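Local coordinates for deoxyhypusine hydroxylase (Homo sapiens, PDB 4D50), which catalyses the hydroxylation of the deoxyhypusine side chain of the translation factor eIF5A, using dioxygen and a pair of bound iron ions, and so yields hypusine, at residues Q27-A32 against F52-A57; A46-A51 against H61-C66; S56-H61 against R275-V280; V214-G219 against R244-E249. One frame throughout, in Å; residues are numbered along the deposited sequence.

Interaction 1 of 4, residues Q27-A32 against F52-A57; sequences QARFRA and FDDDSA
Arg-29 on the helical segment 27-32 reaches across to Asp-54 in the loop 52-57, and the reach is long: the nearest CA atoms of the two segments, those of Arg-29 and Ser-56, are 11.3 Å apart. The arginine starts with CG beside its own backbone N (chi1 -56°), continues extended through CD and then bends at chi3, which presents the guanidinium end-on to the loop. Both terminal nitrogens settle on a single carboxylate oxygen, NH1 of Arg-29 lying 2.8 Å and NH2 2.9 Å from Asp-54 OD1. That oxygen sits in the guanidinium plane, whereas the two N-H groups come down on it from one face of the carboxylate, the two planes being 69° apart. The result is a salt bridge forked at one oxygen, and OD2 is left for other work. Asp-54 OD2 accepts the backbone N of Ser-56 at 2.8 Å, on its anti side, tilted out of the carboxylate plane, with a nearly straight N-H (165°), making an Asx turn just ahead of helix 57-70. The residue thus held, Ser-56, is the N-cap of that helix. Around the bridge, Arg-29 NE is hydrogen-bonded to Leu-19 O of helix 3-20, and Leu-59 of helix 57-70 packs against the arginine side chain. Asp-55, next in the loop, pairs with Arg-272 of helix 272-289.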
loop_
_atom_site.group_PDB
_atom_site.type_symbol
_atom_site.label_atom_id
_atom_site.label_comp_id
_atom_site.label_asym_id
_atom_site.label_seq_id
_atom_site.Cartn_x
_atom_site.Cartn_y
_atom_site.Cartn_z
ATOM N N GLN A 27 1.487 -17.257 0.745
ATOM C CA GLN A 27 2.374 -16.715 -0.256
ATOM C C GLN A 27 1.834 -17.040 -1.660
ATOM O O GLN A 27 1.995 -16.245 -2.578
ATOM C CB GLN A 27 3.805 -17.232 -0.074
ATOM C CG GLN A 27 3.986 -18.728 -0.376
ATOM C CD GLN A 27 5.374 -19.060 -0.919
ATOM O OE1 GLN A 27 6.040 -19.958 -0.425
ATOM N NE2 GLN A 27 5.800 -18.339 -1.950
ATOM N N ALA A 28 1.174 -18.176 -1.799
ATOM C CA ALA A 28 0.547 -18.630 -3.046
ATOM C C ALA A 28 -0.670 -17.805 -3.426
ATOM O O ALA A 28 -0.897 -17.500 -4.584
ATOM C CB ALA A 28 0.133 -20.080 -2.927
ATOM N N ARG A 29 -1.431 -17.408 -2.428
ATOM C CA ARG A 29 -2.541 -16.538 -2.672
ATOM C C ARG A 29 -2.041 -15.131 -2.970
ATOM O O ARG A 29 -2.643 -14.448 -3.789
ATOM C CB ARG A 29 -3.460 -16.564 -1.482
ATOM C CG ARG A 29 -3.968 -17.990 -1.074
ATOM C CD ARG A 29 -4.763 -17.934 0.208
ATOM N NE ARG A 29 -6.069 -17.358 0.003
ATOM C CZ ARG A 29 -6.941 -17.029 0.924
ATOM N NH1 ARG A 29 -6.690 -17.245 2.214
ATOM N NH2 ARG A 29 -8.113 -16.523 0.601
ATOM N N PHE A 30 -0.898 -14.691 -2.408
ATOM C CA PHE A 30 -0.341 -13.370 -2.820
ATOM C C PHE A 30 0.120 -13.355 -4.223
ATOM O O PHE A 30 -0.111 -12.414 -4.985
ATOM C CB PHE A 30 0.817 -12.922 -1.896
ATOM C CG PHE A 30 0.348 -12.129 -0.732
ATOM C CD1 PHE A 30 -0.418 -12.725 0.242
ATOM C CD2 PHE A 30 0.642 -10.778 -0.634
ATOM C CE1 PHE A 30 -0.873 -12.005 1.325
ATOM C CE2 PHE A 30 0.152 -10.050 0.423
ATOM C CZ PHE A 30 -0.598 -10.668 1.411
ATOM N N ARG A 31 0.753 -14.443 -4.613
ATOM C CA ARG A 31 1.229 -14.608 -5.967
ATOM C C ARG A 31 0.078 -14.573 -6.908
ATOM O O ARG A 31 0.172 -13.904 -7.934
ATOM C CB ARG A 31 1.943 -15.956 -6.157
ATOM C CG ARG A 31 3.356 -15.908 -5.716
ATOM C CD ARG A 31 3.983 -17.308 -5.751
ATOM N NE ARG A 31 5.122 -17.299 -4.848
ATOM C CZ ARG A 31 6.259 -16.646 -5.098
ATOM N NH1 ARG A 31 6.448 -16.003 -6.256
ATOM N NH2 ARG A 31 7.225 -16.649 -4.193
ATOM N N ALA A 32 -0.999 -15.256 -6.576
ATOM C CA ALA A 32 -2.232 -15.224 -7.443
ATOM C C ALA A 32 -2.774 -13.812 -7.574
ATOM O O ALA A 32 -3.161 -13.328 -8.643
ATOM C CB ALA A 32 -3.275 -16.148 -6.879
ATOM N N PHE A 52 -12.578 -10.739 -0.459
ATOM C CA PHE A 52 -12.869 -9.930 0.739
ATOM C C PHE A 52 -13.561 -10.691 1.906
ATOM O O PHE A 52 -13.777 -10.091 2.985
ATOM C CB PHE A 52 -13.640 -8.647 0.390
ATOM C CG PHE A 52 -12.755 -7.554 -0.180
ATOM C CD1 PHE A 52 -11.814 -6.877 0.620
ATOM C CD2 PHE A 52 -12.828 -7.220 -1.523
ATOM C CE1 PHE A 52 -10.996 -5.893 0.047
ATOM C CE2 PHE A 52 -12.039 -6.197 -2.089
ATOM C CZ PHE A 52 -11.113 -5.529 -1.290
ATOM N N ASP A 53 -13.932 -11.950 1.636
ATOM C CA ASP A 53 -14.561 -12.890 2.592
ATOM C C ASP A 53 -13.558 -13.303 3.660
ATOM O O ASP A 53 -13.910 -13.532 4.801
ATOM C CB ASP A 53 -15.061 -14.157 1.860
ATOM C CG ASP A 53 -16.222 -14.884 2.606
ATOM O OD1 ASP A 53 -16.590 -14.458 3.737
ATOM O OD2 ASP A 53 -16.785 -15.881 2.045
ATOM N N ASP A 54 -12.295 -13.275 3.297
ATOM C CA ASP A 54 -11.240 -13.919 4.043
ATOM C C ASP A 54 -10.998 -13.311 5.418
ATOM O O ASP A 54 -11.339 -12.164 5.723
ATOM C CB ASP A 54 -9.923 -13.829 3.261
ATOM C CG ASP A 54 -8.905 -14.839 3.703
ATOM O OD1 ASP A 54 -8.999 -16.037 3.326
ATOM O OD2 ASP A 54 -7.978 -14.448 4.461
ATOM N N ASP A 55 -10.462 -14.158 6.277
ATOM C CA ASP A 55 -10.072 -13.835 7.587
ATOM C C ASP A 55 -8.873 -12.939 7.754
ATOM O O ASP A 55 -8.734 -12.286 8.777
ATOM C CB ASP A 55 -9.583 -15.186 8.196
ATOM C CG ASP A 55 -10.204 -15.506 9.442
ATOM O OD1 ASP A 55 -11.364 -15.048 9.664
ATOM O OD2 ASP A 55 -9.489 -16.268 10.186
ATOM N N SER A 56 -7.950 -12.980 6.810
ATOM C CA SER A 56 -6.697 -12.262 6.903
ATOM C C SER A 56 -6.860 -10.796 6.540
ATOM O O SER A 56 -7.056 -10.503 5.399
ATOM C CB SER A 56 -5.675 -12.890 5.985
ATOM O OG SER A 56 -4.461 -12.101 5.779
ATOM N N ALA A 57 -6.629 -9.925 7.507
ATOM C CA ALA A 57 -6.679 -8.419 7.248
ATOM C C ALA A 57 -5.564 -8.035 6.280
ATOM O O ALA A 57 -5.765 -7.164 5.388
ATOM C CB ALA A 57 -6.490 -7.626 8.539
#

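Interaction 2 of 4, residues A46-A51 against H61-C66; sequences AWISQA and HELAYC. With FE (Fe (III) ion), chain D; PER (peroxide ion), chain E.
Leu-63 lays its CB against Ile-48 and its methyl end against Ala-51, and the contact between the segments is apolar. Its CB lies 3.8 Å from CG2 of Ile-48, the two side chains passing alongside one another and pointing opposite ways; the CA atoms of this pair are 6.1 Å apart. Further out, Leu-63 CD1 rests 3.6 Å from Ala-51 CB and 3.5 Å from the carbonyl carbon of Ala-51. With CG of Leu-63 anti to its carbonyl carbon (chi1 -53°), both methyls reach the C-terminal end of segment 46-51, CD1 also lying 3.6 Å from Ile-48 O. Metal binding is confined to segment 61-66: His-61 NE2 ligates an iron(III) ion at 2.3 Å, and the ring takes no part in the packing against 46-51. His-245 and Glu-246 are the other protein ligands of that iron. This pairing joins helix 42-50 to helix 57-70 within the HEAT-repeat array, while helix 26-39 packs on Glu-62 and Cys-66, and helix 76-84 on Ser-49 and Ala-64.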
loop_
_atom_site.group_PDB
_atom_site.type_symbol
_atom_site.label_atom_id
_atom_site.label_comp_id
_atom_site.label_asym_id
_atom_site.label_seq_id
_atom_site.Cartn_x
_atom_site.Cartn_y
_atom_site.Cartn_z
ATOM N N ALA A 46 -13.505 -9.639 -10.338
ATOM C CA ALA A 46 -14.456 -10.461 -9.606
ATOM C C ALA A 46 -13.842 -11.446 -8.636
ATOM O O ALA A 46 -14.343 -11.593 -7.535
ATOM C CB ALA A 46 -15.378 -11.199 -10.578
ATOM N N TRP A 47 -12.781 -12.098 -9.031
ATOM C CA TRP A 47 -12.099 -13.044 -8.196
ATOM C C TRP A 47 -11.422 -12.305 -7.000
ATOM O O TRP A 47 -11.421 -12.793 -5.902
ATOM C CB TRP A 47 -11.043 -13.798 -8.985
ATOM C CG TRP A 47 -11.534 -14.865 -9.928
ATOM C CD1 TRP A 47 -11.433 -14.861 -11.297
ATOM C CD2 TRP A 47 -12.121 -16.123 -9.574
ATOM N NE1 TRP A 47 -11.934 -16.031 -11.819
ATOM C CE2 TRP A 47 -12.403 -16.812 -10.792
ATOM C CE3 TRP A 47 -12.482 -16.711 -8.363
ATOM C CZ2 TRP A 47 -12.990 -18.075 -10.815
ATOM C CZ3 TRP A 47 -13.072 -17.984 -8.381
ATOM C CH2 TRP A 47 -13.341 -18.640 -9.604
ATOM N N ILE A 48 -10.881 -11.131 -7.249
ATOM C CA ILE A 48 -10.188 -10.339 -6.179
ATOM C C ILE A 48 -11.263 -9.918 -5.169
ATOM O O ILE A 48 -11.061 -9.912 -3.963
ATOM C CB ILE A 48 -9.465 -9.108 -6.750
ATOM C CG1 ILE A 48 -8.240 -9.521 -7.615
ATOM C CG2 ILE A 48 -8.979 -8.143 -5.677
ATOM C CD1 ILE A 48 -7.588 -8.385 -8.316
ATOM N N SER A 49 -12.440 -9.563 -5.717
ATOM C CA SER A 49 -13.545 -9.041 -4.955
ATOM C C SER A 49 -14.138 -10.118 -4.093
ATOM O O SER A 49 -14.496 -9.852 -2.943
ATOM C CB SER A 49 -14.628 -8.505 -5.926
ATOM O OG SER A 49 -14.179 -7.278 -6.556
ATOM N N GLN A 50 -14.162 -11.331 -4.634
ATOM C CA GLN A 50 -14.625 -12.498 -3.894
ATOM C C GLN A 50 -13.778 -12.772 -2.651
ATOM O O GLN A 50 -14.301 -13.182 -1.630
ATOM C CB GLN A 50 -14.741 -13.724 -4.818
ATOM C CG GLN A 50 -15.404 -14.975 -4.218
ATOM C CD GLN A 50 -15.440 -16.149 -5.213
ATOM O OE1 GLN A 50 -15.630 -15.950 -6.386
ATOM N NE2 GLN A 50 -15.129 -17.357 -4.742
ATOM N N ALA A 51 -12.489 -12.520 -2.726
ATOM C CA ALA A 51 -11.595 -12.734 -1.550
ATOM C C ALA A 51 -11.786 -11.814 -0.363
ATOM O O ALA A 51 -11.185 -12.073 0.713
ATOM C CB ALA A 51 -10.145 -12.732 -2.006
ATOM N N HIS A 61 -6.548 -6.195 2.718
ATOM C CA HIS A 61 -6.061 -4.857 2.407
ATOM C C HIS A 61 -5.199 -4.856 1.147
ATOM O O HIS A 61 -5.255 -3.884 0.367
ATOM C CB HIS A 61 -5.434 -4.224 3.642
ATOM C CG HIS A 61 -3.941 -4.138 3.595
ATOM N ND1 HIS A 61 -3.130 -5.246 3.538
ATOM C CD2 HIS A 61 -3.133 -3.050 3.536
ATOM C CE1 HIS A 61 -1.857 -4.836 3.535
ATOM N NE2 HIS A 61 -1.844 -3.503 3.491
ATOM N N GLU A 62 -4.512 -5.961 0.852
ATOM C CA GLU A 62 -3.749 -6.085 -0.430
ATOM C C GLU A 62 -4.745 -6.163 -1.647
ATOM O O GLU A 62 -4.492 -5.659 -2.761
ATOM C CB GLU A 62 -2.875 -7.299 -0.380
ATOM C CG GLU A 62 -1.492 -7.179 -0.994
ATOM C CD GLU A 62 -0.565 -6.351 -0.118
ATOM O OE1 GLU A 62 -0.440 -6.619 1.094
ATOM O OE2 GLU A 62 -0.075 -5.343 -0.647
ATOM N N LEU A 63 -5.852 -6.823 -1.402
ATOM C CA LEU A 63 -6.896 -6.879 -2.427
ATOM C C LEU A 63 -7.259 -5.490 -2.783
ATOM O O LEU A 63 -7.457 -5.146 -3.966
ATOM C CB LEU A 63 -8.138 -7.608 -1.966
ATOM C CG LEU A 63 -7.980 -9.015 -1.378
ATOM C CD1 LEU A 63 -9.304 -9.464 -0.838
ATOM C CD2 LEU A 63 -7.508 -9.953 -2.435
ATOM N N ALA A 64 -7.557 -4.711 -1.752
ATOM C CA ALA A 64 -8.007 -3.322 -2.038
ATOM C C ALA A 64 -6.883 -2.531 -2.696
ATOM O O ALA A 64 -7.158 -1.763 -3.643
ATOM C CB ALA A 64 -8.448 -2.587 -0.759
ATOM N N TYR A 65 -5.652 -2.662 -2.236
ATOM C CA TYR A 65 -4.544 -1.976 -2.870
ATOM C C TYR A 65 -4.422 -2.281 -4.362
ATOM O O TYR A 65 -4.332 -1.405 -5.207
ATOM C CB TYR A 65 -3.236 -2.353 -2.184
ATOM C CG TYR A 65 -1.980 -1.815 -2.796
ATOM C CD1 TYR A 65 -1.622 -0.479 -2.667
ATOM C CD2 TYR A 65 -1.212 -2.617 -3.649
ATOM C CE1 TYR A 65 -0.451 0.020 -3.271
ATOM C CE2 TYR A 65 -0.040 -2.158 -4.204
ATOM C CZ TYR A 65 0.291 -0.827 -4.089
ATOM O OH TYR A 65 1.449 -0.429 -4.637
ATOM N N CYS A 66 -4.556 -3.547 -4.681
ATOM C CA CYS A 66 -4.482 -4.030 -6.063
ATOM C C CYS A 66 -5.589 -3.426 -6.906
ATOM O O CYS A 66 -5.304 -2.991 -8.011
ATOM C CB CYS A 66 -4.479 -5.563 -6.199
ATOM S SG CYS A 66 -2.895 -6.260 -5.690
HETATM FE FE FE D . -0.076 -2.152 4.190
HETATM O O1 PER E . -2.126 -0.543 5.131
HETATM O O2 PER E . -1.055 -1.299 5.943
HETATM O O HOH W 1 -0.568 -0.345 2.720
HETATM O O HOH W 2 1.048 -2.893 2.501
#

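Interaction 3 of 4, residues S56-H61 against R275-V280. With FE (Fe (III) ion), chain D; PER (peroxide ion), chain E; GAI (guanidine), chain F.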
loop_
_atom_site.group_PDB
_atom_site.type_symbol
_atom_site.label_atom_id
_atom_site.label_comp_id
_atom_site.label_asym_id
_atom_site.label_seq_id
_atom_site.Cartn_x
_atom_site.Cartn_y
_atom_site.Cartn_z
ATOM N N SER A 56 -7.950 -12.980 6.810
ATOM C CA SER A 56 -6.697 -12.262 6.903
ATOM C C SER A 56 -6.860 -10.796 6.540
ATOM O O SER A 56 -7.056 -10.503 5.399
ATOM C CB SER A 56 -5.675 -12.890 5.985
ATOM O OG SER A 56 -4.461 -12.101 5.779
ATOM N N ALA A 57 -6.629 -9.925 7.507
ATOM C CA ALA A 57 -6.679 -8.419 7.248
ATOM C C ALA A 57 -5.564 -8.035 6.280
ATOM O O ALA A 57 -5.765 -7.164 5.388
ATOM C CB ALA A 57 -6.490 -7.626 8.539
ATOM N N LEU A 58 -4.387 -8.636 6.438
ATOM C CA LEU A 58 -3.243 -8.466 5.504
ATOM C C LEU A 58 -3.674 -8.776 4.062
ATOM O O LEU A 58 -3.548 -7.926 3.155
ATOM C CB LEU A 58 -2.045 -9.335 5.857
ATOM C CG LEU A 58 -0.879 -9.119 4.904
ATOM C CD1 LEU A 58 -0.283 -7.723 5.052
ATOM C CD2 LEU A 58 0.256 -10.113 5.139
ATOM N N LEU A 59 -4.266 -9.944 3.865
ATOM C CA LEU A 59 -4.671 -10.277 2.499
ATOM C C LEU A 59 -5.736 -9.295 2.013
ATOM O O LEU A 59 -5.632 -8.752 0.938
ATOM C CB LEU A 59 -5.148 -11.731 2.409
ATOM C CG LEU A 59 -5.527 -12.149 0.988
ATOM C CD1 LEU A 59 -4.416 -12.111 -0.032
ATOM C CD2 LEU A 59 -6.117 -13.594 1.095
ATOM N N LYS A 60 -6.756 -9.019 2.833
ATOM C CA LYS A 60 -7.872 -8.182 2.384
ATOM C C LYS A 60 -7.466 -6.756 1.986
ATOM O O LYS A 60 -7.953 -6.204 1.007
ATOM C CB LYS A 60 -8.947 -8.102 3.439
ATOM C CG LYS A 60 -9.794 -9.358 3.590
ATOM C CD LYS A 60 -10.981 -9.122 4.529
ATOM C CE LYS A 60 -10.543 -9.000 5.960
ATOM N NZ LYS A 60 -11.654 -9.005 6.937
ATOM N N HIS A 61 -6.548 -6.195 2.718
ATOM C CA HIS A 61 -6.061 -4.857 2.407
ATOM C C HIS A 61 -5.199 -4.856 1.147
ATOM O O HIS A 61 -5.255 -3.884 0.367
ATOM C CB HIS A 61 -5.434 -4.224 3.642
ATOM C CG HIS A 61 -3.941 -4.138 3.595
ATOM N ND1 HIS A 61 -3.130 -5.246 3.538
ATOM C CD2 HIS A 61 -3.133 -3.050 3.536
ATOM C CE1 HIS A 61 -1.857 -4.836 3.535
ATOM N NE2 HIS A 61 -1.844 -3.503 3.491
ATOM N N ARG A 275 2.985 -11.072 11.908
ATOM C CA ARG A 275 3.402 -12.438 11.514
ATOM C C ARG A 275 3.269 -12.748 10.056
ATOM O O ARG A 275 4.153 -13.341 9.426
ATOM C CB ARG A 275 2.656 -13.547 12.307
ATOM C CG ARG A 275 2.844 -13.593 13.799
ATOM C CD ARG A 275 2.191 -14.909 14.268
ATOM N NE ARG A 275 0.764 -15.099 13.966
ATOM C CZ ARG A 275 -0.227 -14.624 14.729
ATOM N NH1 ARG A 275 0.048 -13.805 15.735
ATOM N NH2 ARG A 275 -1.502 -14.854 14.450
ATOM N N GLU A 276 2.100 -12.424 9.487
ATOM C CA GLU A 276 1.878 -12.794 8.089
ATOM C C GLU A 276 2.719 -12.012 7.146
ATOM O O GLU A 276 3.180 -12.580 6.139
ATOM C CB GLU A 276 0.411 -12.620 7.753
ATOM C CG GLU A 276 -0.438 -13.663 8.398
ATOM C CD GLU A 276 -1.932 -13.529 8.076
ATOM O OE1 GLU A 276 -2.443 -12.544 7.432
ATOM O OE2 GLU A 276 -2.619 -14.504 8.514
ATOM N N SER A 277 2.973 -10.746 7.459
ATOM C CA SER A 277 3.934 -9.982 6.624
ATOM C C SER A 277 5.313 -10.607 6.636
ATOM O O SER A 277 5.956 -10.740 5.580
ATOM C CB SER A 277 4.050 -8.475 6.956
ATOM O OG SER A 277 2.838 -7.887 6.582
ATOM N N CYS A 278 5.773 -11.055 7.837
ATOM C CA CYS A 278 7.094 -11.678 7.921
ATOM C C CYS A 278 7.194 -13.023 7.158
ATOM O O CYS A 278 8.178 -13.294 6.453
ATOM C CB CYS A 278 7.501 -11.845 9.419
ATOM S SG CYS A 278 7.753 -10.368 10.342
ATOM N N GLU A 279 6.166 -13.851 7.297
ATOM C CA GLU A 279 5.960 -15.068 6.512
ATOM C C GLU A 279 6.045 -14.944 5.012
ATOM O O GLU A 279 6.855 -15.611 4.362
ATOM C CB GLU A 279 4.614 -15.704 6.881
ATOM C CG GLU A 279 4.264 -16.961 6.026
ATOM C CD GLU A 279 2.886 -17.544 6.294
ATOM O OE1 GLU A 279 2.204 -17.136 7.241
ATOM O OE2 GLU A 279 2.446 -18.416 5.517
ATOM N N VAL A 280 5.242 -14.043 4.468
ATOM C CA VAL A 280 5.226 -13.768 3.071
ATOM C C VAL A 280 6.601 -13.257 2.610
ATOM O O VAL A 280 7.098 -13.719 1.574
ATOM C CB VAL A 280 4.064 -12.804 2.716
ATOM C CG1 VAL A 280 4.135 -12.344 1.269
ATOM C CG2 VAL A 280 2.737 -13.531 2.973
HETATM FE FE FE D . -0.076 -2.152 4.190
HETATM O O1 PER E . -2.126 -0.543 5.131
HETATM O O2 PER E . -1.055 -1.299 5.943
HETATM C C GAI F . 9.479 -18.585 5.884
HETATM N N1 GAI F . 9.954 -18.860 4.738
HETATM N N2 GAI F . 10.226 -18.830 6.931
HETATM N N3 GAI F . 8.284 -18.025 6.077
HETATM O O HOH W 3 -3.469 -10.354 8.771
HETATM O O HOH W 1 -0.568 -0.345 2.720
HETATM O O HOH W 2 1.048 -2.893 2.501
#
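Ser-56 and Leu-58, at the start of helix 57-70, meet Glu-276 and Ser-277, bringing a helix of the N-terminal half against the C-terminal helix 272-289 of this HEAT-like repeat protein. Ser-56 OG does double duty: it accepts from Leu-59 N at 2.9 Å, capping the helix, and donates to Glu-276 OE1 at 2.6 Å, on the syn side of the carboxylate. OE1 also accepts a hydrogen bond from a water 2.8 Å away, and this water accepts from Leu-58 N. Glu-276 OE2 is paired with Arg-272, so both oxygens of this buried carboxylate are engaged. The close packing is made by Leu-58. Its extended start (CG anti to the backbone N, chi1 -179°) slips CD2 to 3.6 Å from Glu-276 CB and CD1 to 3.5 Å from Ser-277 OG, a hydroxyl hydrogen-bonded to Val-273 O and to His-245 ND1, which probably helps to orient the imidazole. The far side of segment 275-280 is looser: Glu-279 is partly exposed, and its carbonyl O accepts a weak bond from a bound guanidine. Helix 57-70 also braces its metal ligand, His-61 ND1 donating to a lone pair of Leu-58 O, in the carbonyl plane, at 2.7 Å.

Interaction 4 of 4, residues V214-G219 against R244-E249. With FE (Fe (III) ion), chain D; PER (peroxide ion), chain E.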
loop_
_atom_site.group_PDB
_atom_site.type_symbol
_atom_site.label_atom_id
_atom_site.label_comp_id
_atom_site.label_asym_id
_atom_site.label_seq_id
_atom_site.Cartn_x
_atom_site.Cartn_y
_atom_site.Cartn_z
ATOM N N VAL A 214 5.431 6.212 5.183
ATOM C CA VAL A 214 6.905 6.302 5.223
ATOM C C VAL A 214 7.539 4.945 5.030
ATOM O O VAL A 214 8.468 4.759 4.206
ATOM C CB VAL A 214 7.349 6.964 6.544
ATOM C CG1 VAL A 214 8.877 6.923 6.722
ATOM C CG2 VAL A 214 6.934 8.434 6.525
ATOM N N GLY A 215 6.966 3.961 5.722
ATOM C CA GLY A 215 7.409 2.533 5.651
ATOM C C GLY A 215 7.301 2.040 4.188
ATOM O O GLY A 215 8.203 1.451 3.641
ATOM N N TYR A 216 6.150 2.270 3.564
ATOM C CA TYR A 216 5.934 1.844 2.189
ATOM C C TYR A 216 6.970 2.483 1.236
ATOM O O TYR A 216 7.618 1.786 0.437
ATOM C CB TYR A 216 4.475 2.184 1.792
ATOM C CG TYR A 216 4.112 2.047 0.323
ATOM C CD1 TYR A 216 4.244 3.134 -0.573
ATOM C CD2 TYR A 216 3.577 0.840 -0.187
ATOM C CE1 TYR A 216 3.895 3.007 -1.944
ATOM C CE2 TYR A 216 3.218 0.738 -1.526
ATOM C CZ TYR A 216 3.406 1.809 -2.396
ATOM O OH TYR A 216 2.984 1.697 -3.746
ATOM N N VAL A 217 7.161 3.805 1.328
ATOM C CA VAL A 217 8.075 4.458 0.410
ATOM C C VAL A 217 9.541 4.056 0.668
ATOM O O VAL A 217 10.275 3.897 -0.305
ATOM C CB VAL A 217 8.006 5.968 0.380
ATOM C CG1 VAL A 217 6.578 6.478 0.047
ATOM C CG2 VAL A 217 8.371 6.577 1.655
ATOM N N LEU A 218 9.888 3.763 1.909
ATOM C CA LEU A 218 11.211 3.209 2.236
ATOM C C LEU A 218 11.373 1.822 1.587
ATOM O O LEU A 218 12.482 1.499 1.070
ATOM C CB LEU A 218 11.467 3.206 3.754
ATOM C CG LEU A 218 11.798 4.565 4.358
ATOM C CD1 LEU A 218 11.738 4.507 5.888
ATOM C CD2 LEU A 218 13.038 5.188 3.783
ATOM N N GLY A 219 10.332 0.997 1.550
ATOM C CA GLY A 219 10.343 -0.264 0.874
ATOM C C GLY A 219 10.433 -0.120 -0.627
ATOM O O GLY A 219 11.044 -0.962 -1.346
ATOM N N ARG A 244 3.948 -1.410 11.781
ATOM C CA ARG A 244 4.929 -2.481 11.896
ATOM C C ARG A 244 4.864 -3.440 10.705
ATOM O O ARG A 244 5.894 -3.846 10.162
ATOM C CB ARG A 244 4.790 -3.236 13.193
ATOM C CG ARG A 244 4.938 -2.402 14.486
ATOM C CD ARG A 244 4.542 -3.229 15.718
ATOM N NE ARG A 244 5.509 -4.295 15.814
ATOM C CZ ARG A 244 5.277 -5.518 16.268
ATOM N NH1 ARG A 244 4.067 -5.904 16.647
ATOM N NH2 ARG A 244 6.264 -6.355 16.189
ATOM N N HIS A 245 3.661 -3.747 10.261
ATOM C CA HIS A 245 3.495 -4.548 8.997
ATOM C C HIS A 245 4.144 -3.906 7.773
ATOM O O HIS A 245 4.824 -4.595 6.986
ATOM C CB HIS A 245 2.028 -4.871 8.720
ATOM C CG HIS A 245 1.606 -4.525 7.346
ATOM N ND1 HIS A 245 1.900 -5.341 6.274
ATOM C CD2 HIS A 245 0.849 -3.512 6.865
ATOM C CE1 HIS A 245 1.434 -4.782 5.177
ATOM N NE2 HIS A 245 0.719 -3.724 5.512
ATOM N N GLU A 246 3.993 -2.574 7.602
ATOM C CA GLU A 246 4.535 -1.925 6.451
ATOM C C GLU A 246 6.070 -1.941 6.475
ATOM O O GLU A 246 6.700 -2.140 5.429
ATOM C CB GLU A 246 3.957 -0.485 6.358
ATOM C CG GLU A 246 3.755 -0.011 4.944
ATOM C CD GLU A 246 2.771 -0.844 4.180
ATOM O OE1 GLU A 246 1.624 -0.990 4.593
ATOM O OE2 GLU A 246 3.205 -1.385 3.145
ATOM N N CYS A 247 6.612 -1.783 7.672
ATOM C CA CYS A 247 8.061 -1.855 7.947
ATOM C C CYS A 247 8.592 -3.261 7.640
ATOM O O CYS A 247 9.599 -3.414 6.985
ATOM C CB CYS A 247 8.376 -1.384 9.351
ATOM S SG CYS A 247 8.211 0.402 9.504
ATOM N N ALA A 248 7.815 -4.286 8.000
ATOM C CA ALA A 248 8.196 -5.638 7.719
ATOM C C ALA A 248 8.219 -5.883 6.183
ATOM O O ALA A 248 9.148 -6.513 5.625
ATOM C CB ALA A 248 7.224 -6.580 8.384
ATOM N N GLU A 249 7.175 -5.417 5.488
ATOM C CA GLU A 249 7.131 -5.512 4.038
ATOM C C GLU A 249 8.312 -4.828 3.412
ATOM O O GLU A 249 8.877 -5.369 2.473
ATOM C CB GLU A 249 5.857 -4.888 3.466
ATOM C CG GLU A 249 4.639 -5.772 3.425
ATOM C CD GLU A 249 3.729 -5.518 2.191
ATOM O OE1 GLU A 249 4.058 -4.832 1.187
ATOM O OE2 GLU A 249 2.631 -6.048 2.232
HETATM FE FE FE D . -0.076 -2.152 4.190
HETATM O O1 PER E . -2.126 -0.543 5.131
HETATM O O2 PER E . -1.055 -1.299 5.943
HETATM O O HOH W 2 1.048 -2.893 2.501
HETATM O O HOH W 1 -0.568 -0.345 2.720
#
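Glu-246 OE2, beside Tyr-216, accepts a hydrogen bond from an iron-bound water at 2.7 Å, while the other oxygen of the same carboxylate, Glu-246 OE1, ligates that iron(III) ion at 2.1 Å. Carboxylate, metal and water therefore close a small ring, which should restrain rotation of the group. CG of Glu-246 lies 3.6 Å from Tyr-216 N, and the bend at chi2 (62°) then turns the carboxylate to the iron. The glutamate and tyrosine side chains keep company along their length, both heading the same way, with OE2 near the plane of the tyrosine ring, 4.0 Å from CD2 of Tyr-216 and at the ring's edge. Ring and carboxylate planes are 67° apart. Tyr-216 OH is hydrogen-bonded to Tyr-65 OH of helix 57-70. The segments belong to consecutive HEAT-like repeats, the fourth and the fifth, and run almost exactly parallel, the axes of these two segments being 8.0 Å apart at an angle of 3°. Gly-215 has no side chain to hold them off, and its CA approaches that of Cys-247 to 5.0 Å. Cys-247 SG flanks the same glycine. One residue before the glutamate, His-245 NE2 binds the iron at 2.2 Å, and peroxide O2 lies in the plane of the imidazole, at its edge.

Interaction 1 is only partly buried and rests on charge, a salt bridge between backbones far apart; interactions 2, 3 and 4 are buried. Helix 57-70 is common ground: interaction 2 packs one of its faces with hydrocarbon, interaction 3 holds its first turn through a carboxylate and a water, and interaction 1 shares Ser-56 with interaction 3 at its cap. Interaction 4 lies among the later HEAT repeats, nested in the chain between the segments of interaction 3, and pairs neighbouring repeats. Iron joins the two halves, since His-61, in interactions 2 and 3, shares one ion with the ligands of interaction 4. Tyr-65 and Tyr-216 probably add a hydrogen bond between interactions 2 and 4.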